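Long-range contacts in spermidine N(1)-acetyltransferase (Thermoplasma acidophilum, PDB 3K9U), which transfers an acetyl group from acetyl-CoA to polyamines such as spermidine, helping to protect the cell against polyamine toxicity: residues C123-H128 and F153-K158; I75-L80 and L89-L94. One frame throughout, in Å; residues are numbered along the deposited sequence.

Interaction 1 of 2, residues C123-H128 and F153-K158; sequences CRLYVH and FIMEKK
The carbonyl oxygen Val127 O accepts Phe153 N at 2.8 Å, and Val127 N returns a bond to Phe153 O, closing one of three antiparallel hydrogen-bonded pairs between 123-128 and 153-158. Leu125 with Met155 and Cys123 with Lys157 are the other two. Met155 O also meets the CA-H of Arg124 (CA to O, 3.2 Å) besides accepting Leu125 N.

Side chains alternate between the faces of this sheet. On one, Ile154 stands between Tyr126 and Arg124, pointing the same way as both. With CG1 turned away from its own carbonyl carbon (chi1 -64°), it lays that atom over one face of the Tyr126 ring in a CH-pi contact, 4.1 Å from the centroid. Its CG2 branch goes the other way, to 3.4 Å from Arg124 NH1. Alanine at Ile154 has neither branch, which would probably leave this Tyr126 face without aliphatic cover and the guanidinium without its apolar neighbour. Arg124 NH1 also reaches Glu156 OE2 at 3.6 Å, a long salt bridge made at the guanidinium edge, the carboxylate turned 80° against it.

On the other face Met155 CB lies 4.0 Å from Leu125 CD1, and its sulfur, SD, 3.8 Å from Val127 CG1. Lys157 NZ leads off to Glu112. The chemistry is thus divided: a largely apolar face, where Leu125, Val127 and Met155 meet helix 132-139, which bears Tyr138, probably the proton donor, and a mixed face whose charges meet only loosely, so that the backbone bonds supply most of the directional hold.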
# COMPACT_ATOMS: atom_id res chain seq x y z
N CYS A 123 -0.90 25.59 10.84
CA CYS A 123 -0.33 24.31 11.19
C CYS A 123 0.95 24.11 10.41
O CYS A 123 0.96 24.29 9.20
CB CYS A 123 -1.31 23.19 10.84
SG CYS A 123 -0.70 21.55 11.35
N ARG A 124 2.04 23.74 11.08
CA ARG A 124 3.29 23.45 10.38
C ARG A 124 3.73 22.03 10.60
O ARG A 124 3.27 21.37 11.52
CB ARG A 124 4.41 24.44 10.76
CG ARG A 124 4.67 24.62 12.24
CD ARG A 124 5.48 25.90 12.56
NE ARG A 124 6.91 25.59 12.69
CZ ARG A 124 7.83 25.82 11.76
NH1 ARG A 124 7.50 26.39 10.59
NH2 ARG A 124 9.10 25.48 12.00
N LEU A 125 4.61 21.55 9.73
CA LEU A 125 5.11 20.20 9.85
C LEU A 125 6.46 20.07 9.15
O LEU A 125 6.78 20.85 8.26
CB LEU A 125 4.10 19.22 9.27
CG LEU A 125 3.81 19.25 7.76
CD1 LEU A 125 4.86 18.44 6.96
CD2 LEU A 125 2.40 18.78 7.42
N TYR A 126 7.24 19.07 9.57
CA TYR A 126 8.47 18.70 8.88
C TYR A 126 8.23 17.33 8.24
O TYR A 126 7.74 16.41 8.87
CB TYR A 126 9.65 18.60 9.87
CG TYR A 126 10.06 19.90 10.56
CD1 TYR A 126 11.36 20.40 10.44
CD2 TYR A 126 9.17 20.62 11.33
CE1 TYR A 126 11.76 21.61 11.08
CE2 TYR A 126 9.54 21.80 11.97
CZ TYR A 126 10.82 22.30 11.83
OH TYR A 126 11.13 23.49 12.47
N VAL A 127 8.57 17.21 6.96
CA VAL A 127 8.55 15.94 6.25
C VAL A 127 9.89 15.79 5.51
O VAL A 127 10.46 16.77 4.96
CB VAL A 127 7.37 15.89 5.25
CG1 VAL A 127 7.42 17.06 4.28
CG2 VAL A 127 7.32 14.53 4.48
N HIS A 128 10.44 14.58 5.54
CA HIS A 128 11.68 14.29 4.81
C HIS A 128 11.42 14.47 3.30
O HIS A 128 10.42 13.99 2.77
CB HIS A 128 12.15 12.86 5.09
CG HIS A 128 13.58 12.59 4.71
ND1 HIS A 128 14.00 12.55 3.40
CD2 HIS A 128 14.67 12.33 5.47
CE1 HIS A 128 15.30 12.29 3.37
NE2 HIS A 128 15.73 12.16 4.61
N PHE A 153 11.68 19.18 4.43
CA PHE A 153 10.93 20.33 4.00
C PHE A 153 9.99 20.78 5.12
O PHE A 153 9.30 19.97 5.74
CB PHE A 153 10.04 19.98 2.80
CG PHE A 153 10.75 19.79 1.51
CD1 PHE A 153 10.32 18.81 0.63
CD2 PHE A 153 11.77 20.61 1.13
CE1 PHE A 153 10.94 18.63 -0.59
CE2 PHE A 153 12.41 20.42 -0.07
CZ PHE A 153 11.99 19.43 -0.93
N ILE A 154 9.91 22.09 5.31
CA ILE A 154 8.99 22.64 6.29
C ILE A 154 7.73 23.05 5.52
O ILE A 154 7.82 23.82 4.57
CB ILE A 154 9.61 23.87 7.03
CG1 ILE A 154 10.83 23.44 7.85
CG2 ILE A 154 8.57 24.56 7.93
CD1 ILE A 154 11.67 24.61 8.39
N MET A 155 6.57 22.53 5.90
CA MET A 155 5.33 22.88 5.23
C MET A 155 4.36 23.58 6.17
O MET A 155 4.39 23.35 7.36
CB MET A 155 4.66 21.65 4.62
CG MET A 155 5.57 20.86 3.70
SD MET A 155 4.78 19.41 2.98
CE MET A 155 3.80 20.13 1.64
N GLU A 156 3.52 24.43 5.60
CA GLU A 156 2.53 25.18 6.34
C GLU A 156 1.21 25.17 5.61
O GLU A 156 1.17 25.17 4.39
CB GLU A 156 2.98 26.64 6.60
CG GLU A 156 4.28 26.73 7.44
CD GLU A 156 4.74 28.17 7.79
OE1 GLU A 156 3.91 29.11 7.90
OE2 GLU A 156 5.97 28.33 7.96
N LYS A 157 0.15 25.22 6.41
CA LYS A 157 -1.20 25.41 5.94
C LYS A 157 -1.86 26.42 6.85
O LYS A 157 -1.74 26.31 8.08
CB LYS A 157 -1.97 24.10 6.04
CG LYS A 157 -3.44 24.14 5.54
CD LYS A 157 -4.08 22.73 5.66
CE LYS A 157 -5.49 22.68 5.12
NZ LYS A 157 -6.01 21.27 5.10
N LYS A 158 -2.59 27.35 6.24
CA LYS A 158 -3.29 28.42 6.91
C LYS A 158 -4.79 28.13 6.98
O LYS A 158 -5.35 27.52 6.07
CB LYS A 158 -3.10 29.71 6.11
CG LYS A 158 -1.64 30.16 5.96
CD LYS A 158 -1.19 30.96 7.19
CE LYS A 158 -1.62 32.43 7.10
NZ LYS A 158 -1.59 33.10 8.45

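Interaction 2 of 2, residues I75-L80 and L89-L94; sequences IGFIEL and LLRLYL. With ACO (acetyl coenzyme *a), chain G.
A classic beta bulge in the hairpin of strands 73-83 and 86-94, with Leu90 and Arg91 both facing Glu79, lies beside the acetyl-CoA site of this GNAT fold. Glu79 O accepts Leu90 N at 2.9 Å and, weakly, Arg91 N. Towards the other end the pairing is regular, Phe77 and Tyr93 exchanging two backbone bonds.

The Arg91 chain folds back at its CG-CD bond (chi3 54°), which brings it side-on against the Glu79 carboxylate: NE meets OE1 at 2.7 Å and NH1 meets OE2 at 3.0 Å. Both oxygens are approached from above the carboxylate plane, the two groups being turned 47° against each other. Glu53 and Tyr45 also bind this guanidinium, which probably helps fix its rotation. Next along this face, Phe77 presents its ring edge to Arg91 CG, and its CZ comes 4.0 Å from Tyr93 CB.

Beyond Leu89, where strand 122-128 parts from it, strand 86-94 turns its other backbone edge to the cofactor. Leu92 O accepts the pantetheine amide N4P of ACO at 2.7 Å, Leu94 N donates to its O9P at 3.0 Å, and Leu92 N reaches the acetyl oxygen O in a weak bond (3.2 Å) that would probably polarise the thioester. Leu92 also places CG 3.6 Å from ACO CEP.

Helix 103-118 covers Ile78 and Leu80, helix 13-27 packs on Phe77 and Tyr93, and strand 63-70 flanks 75-80 on the side away from 89-94.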
# COMPACT_ATOMS: atom_id res chain seq x y z
N ILE A 75 -4.71 0.89 13.63
CA ILE A 75 -3.85 0.78 12.46
C ILE A 75 -3.12 2.07 12.06
O ILE A 75 -2.49 2.12 11.01
CB ILE A 75 -4.59 0.20 11.25
CG1 ILE A 75 -5.88 0.98 10.91
CG2 ILE A 75 -4.92 -1.32 11.50
CD1 ILE A 75 -5.70 2.45 10.33
N GLY A 76 -3.22 3.12 12.87
CA GLY A 76 -2.56 4.40 12.55
C GLY A 76 -2.77 5.39 13.67
O GLY A 76 -3.59 5.16 14.57
N PHE A 77 -2.02 6.48 13.65
CA PHE A 77 -2.19 7.52 14.66
C PHE A 77 -1.68 8.86 14.20
O PHE A 77 -0.96 8.93 13.24
CB PHE A 77 -1.45 7.13 15.94
CG PHE A 77 0.04 6.94 15.74
CD1 PHE A 77 0.56 5.71 15.33
CD2 PHE A 77 0.91 7.99 15.91
CE1 PHE A 77 1.94 5.53 15.13
CE2 PHE A 77 2.29 7.82 15.71
CZ PHE A 77 2.80 6.58 15.32
N ILE A 78 -2.02 9.91 14.92
CA ILE A 78 -1.58 11.25 14.61
C ILE A 78 -1.27 11.97 15.91
O ILE A 78 -1.93 11.74 16.91
CB ILE A 78 -2.64 12.01 13.78
CG1 ILE A 78 -2.03 13.26 13.15
CG2 ILE A 78 -3.87 12.34 14.65
CD1 ILE A 78 -3.00 14.12 12.26
N GLU A 79 -0.23 12.80 15.90
CA GLU A 79 0.16 13.60 17.05
C GLU A 79 0.33 15.05 16.61
O GLU A 79 1.06 15.33 15.68
CB GLU A 79 1.47 13.09 17.68
CG GLU A 79 1.86 13.85 19.01
CD GLU A 79 3.14 13.34 19.70
OE1 GLU A 79 4.23 13.32 19.06
OE2 GLU A 79 3.06 12.95 20.89
N LEU A 80 -0.33 15.97 17.29
CA LEU A 80 -0.10 17.40 17.09
C LEU A 80 0.03 18.17 18.40
O LEU A 80 -0.67 17.85 19.35
CB LEU A 80 -1.24 18.04 16.30
CG LEU A 80 -1.73 17.33 15.06
CD1 LEU A 80 -2.91 16.48 15.43
CD2 LEU A 80 -2.11 18.40 14.03
N LEU A 89 2.19 19.57 13.47
CA LEU A 89 1.85 18.19 13.18
C LEU A 89 3.14 17.40 13.32
O LEU A 89 4.05 17.52 12.50
CB LEU A 89 1.26 18.07 11.77
CG LEU A 89 0.48 16.77 11.46
CD1 LEU A 89 -0.24 16.85 10.09
CD2 LEU A 89 1.41 15.55 11.50
N LEU A 90 3.26 16.64 14.39
CA LEU A 90 4.54 16.01 14.72
C LEU A 90 4.66 14.66 14.09
O LEU A 90 5.75 14.25 13.76
CB LEU A 90 4.72 15.84 16.23
CG LEU A 90 4.76 17.12 17.06
CD1 LEU A 90 4.60 16.74 18.55
CD2 LEU A 90 6.05 17.93 16.80
N ARG A 91 3.54 13.97 13.92
CA ARG A 91 3.55 12.52 13.70
C ARG A 91 2.26 12.06 13.00
O ARG A 91 1.16 12.36 13.48
CB ARG A 91 3.64 11.86 15.08
CG ARG A 91 4.69 10.83 15.22
CD ARG A 91 5.56 10.97 16.46
NE ARG A 91 4.94 11.07 17.78
CZ ARG A 91 5.09 10.20 18.80
NH1 ARG A 91 4.54 10.47 19.98
NH2 ARG A 91 5.75 9.04 18.67
N LEU A 92 2.39 11.30 11.91
CA LEU A 92 1.24 10.68 11.26
C LEU A 92 1.67 9.46 10.49
O LEU A 92 2.33 9.58 9.45
CB LEU A 92 0.55 11.67 10.31
CG LEU A 92 -0.61 11.20 9.45
CD1 LEU A 92 -1.65 10.62 10.32
CD2 LEU A 92 -1.18 12.37 8.65
N TYR A 93 1.27 8.30 10.98
CA TYR A 93 1.73 7.03 10.45
C TYR A 93 0.59 6.01 10.46
O TYR A 93 -0.09 5.87 11.47
CB TYR A 93 2.92 6.50 11.28
CG TYR A 93 4.17 7.32 11.14
CD1 TYR A 93 5.03 7.14 10.06
CD2 TYR A 93 4.49 8.31 12.06
CE1 TYR A 93 6.16 7.90 9.90
CE2 TYR A 93 5.63 9.08 11.92
CZ TYR A 93 6.46 8.87 10.85
OH TYR A 93 7.60 9.62 10.69
N LEU A 94 0.42 5.31 9.34
CA LEU A 94 -0.48 4.17 9.22
C LEU A 94 0.33 2.91 8.91
O LEU A 94 1.42 3.01 8.31
CB LEU A 94 -1.42 4.36 8.04
CG LEU A 94 -2.19 5.67 7.98
CD1 LEU A 94 -3.12 5.73 6.70
CD2 LEU A 94 -2.98 5.86 9.28
N1A ACO G . 1.90 4.72 -2.17
C2A ACO G . 2.17 5.92 -2.74
N3A ACO G . 1.52 7.05 -2.39
C4A ACO G . 0.60 7.05 -1.41
C5A ACO G . 0.28 5.77 -0.78
C6A ACO G . 1.01 4.57 -1.21
N6A ACO G . 0.77 3.35 -0.67
N7A ACO G . -0.65 6.02 0.12
C8A ACO G . -0.93 7.33 0.07
N9A ACO G . -0.17 7.97 -0.84
C1B ACO G . -0.28 9.43 -1.14
C2B ACO G . -0.54 9.76 -2.61
O2B ACO G . -0.07 11.09 -2.95
C3B ACO G . -2.04 9.73 -2.73
O3B ACO G . -2.50 10.53 -3.84
P3B ACO G . -2.76 9.75 -5.25
O7A ACO G . -4.07 9.10 -5.01
O8A ACO G . -1.59 8.79 -5.38
O9A ACO G . -2.75 10.93 -6.21
C4B ACO G . -2.52 10.17 -1.36
O4B ACO G . -1.42 9.99 -0.46
C5B ACO G . -3.71 9.38 -0.86
O5B ACO G . -4.40 10.08 0.19
P1A ACO G . -4.95 9.30 1.49
O1A ACO G . -5.62 7.99 1.08
O2A ACO G . -5.71 10.25 2.37
O3A ACO G . -3.52 8.96 2.19
P2A ACO G . -3.35 7.91 3.42
O4A ACO G . -2.47 6.80 2.91
O5A ACO G . -4.70 7.61 4.06
O6A ACO G . -2.53 8.76 4.48
CBP ACO G . -0.20 8.96 4.95
CCP ACO G . -1.35 9.47 4.11
CDP ACO G . 1.05 9.75 4.63
CEP ACO G . -0.57 9.20 6.41
CAP ACO G . 0.02 7.45 4.72
OAP ACO G . 0.23 7.15 3.33
C9P ACO G . 1.17 6.88 5.50
O9P ACO G . 1.01 6.57 6.67
N8P ACO G . 2.32 6.77 4.87
C7P ACO G . 3.55 6.32 5.48
C6P ACO G . 4.03 7.17 6.65
C5P ACO G . 4.28 8.63 6.31
O5P ACO G . 4.85 8.98 5.29
N4P ACO G . 3.89 9.51 7.23
C3P ACO G . 4.17 10.94 7.11
C2P ACO G . 5.48 11.27 7.81
S1P ACO G . 5.76 13.01 7.95
C ACO G . 5.17 13.39 9.50
O ACO G . 4.82 12.48 10.23
CH3 ACO G . 5.12 14.83 9.98

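How the interactions relate
Interactions 1 and 2 belong to one mixed sheet, their centres 14 Å apart, and they meet where the parallel strands 86-94 and 122-128 adjoin. Arg124 O lies 2.9 Å from Leu89 N, a probable hydrogen bond, while Leu125 CB packs 3.6 Å from Leu89 O. From this junction the strands part: Leu92 CA and Val127 CA are 10.3 Å apart, and the thioester end of acetyl-CoA enters the cleft between them, the V-shaped opening characteristic of GNAT enzymes. Of the two strands, 86-94 supplies the backbone bonds to the pantetheine arm and acetyl group, through Leu92 and Leu94. Leu125 and Leu89 each come within about 4 Å, side chain to side chain, of Tyr138, the proton donor by similarity.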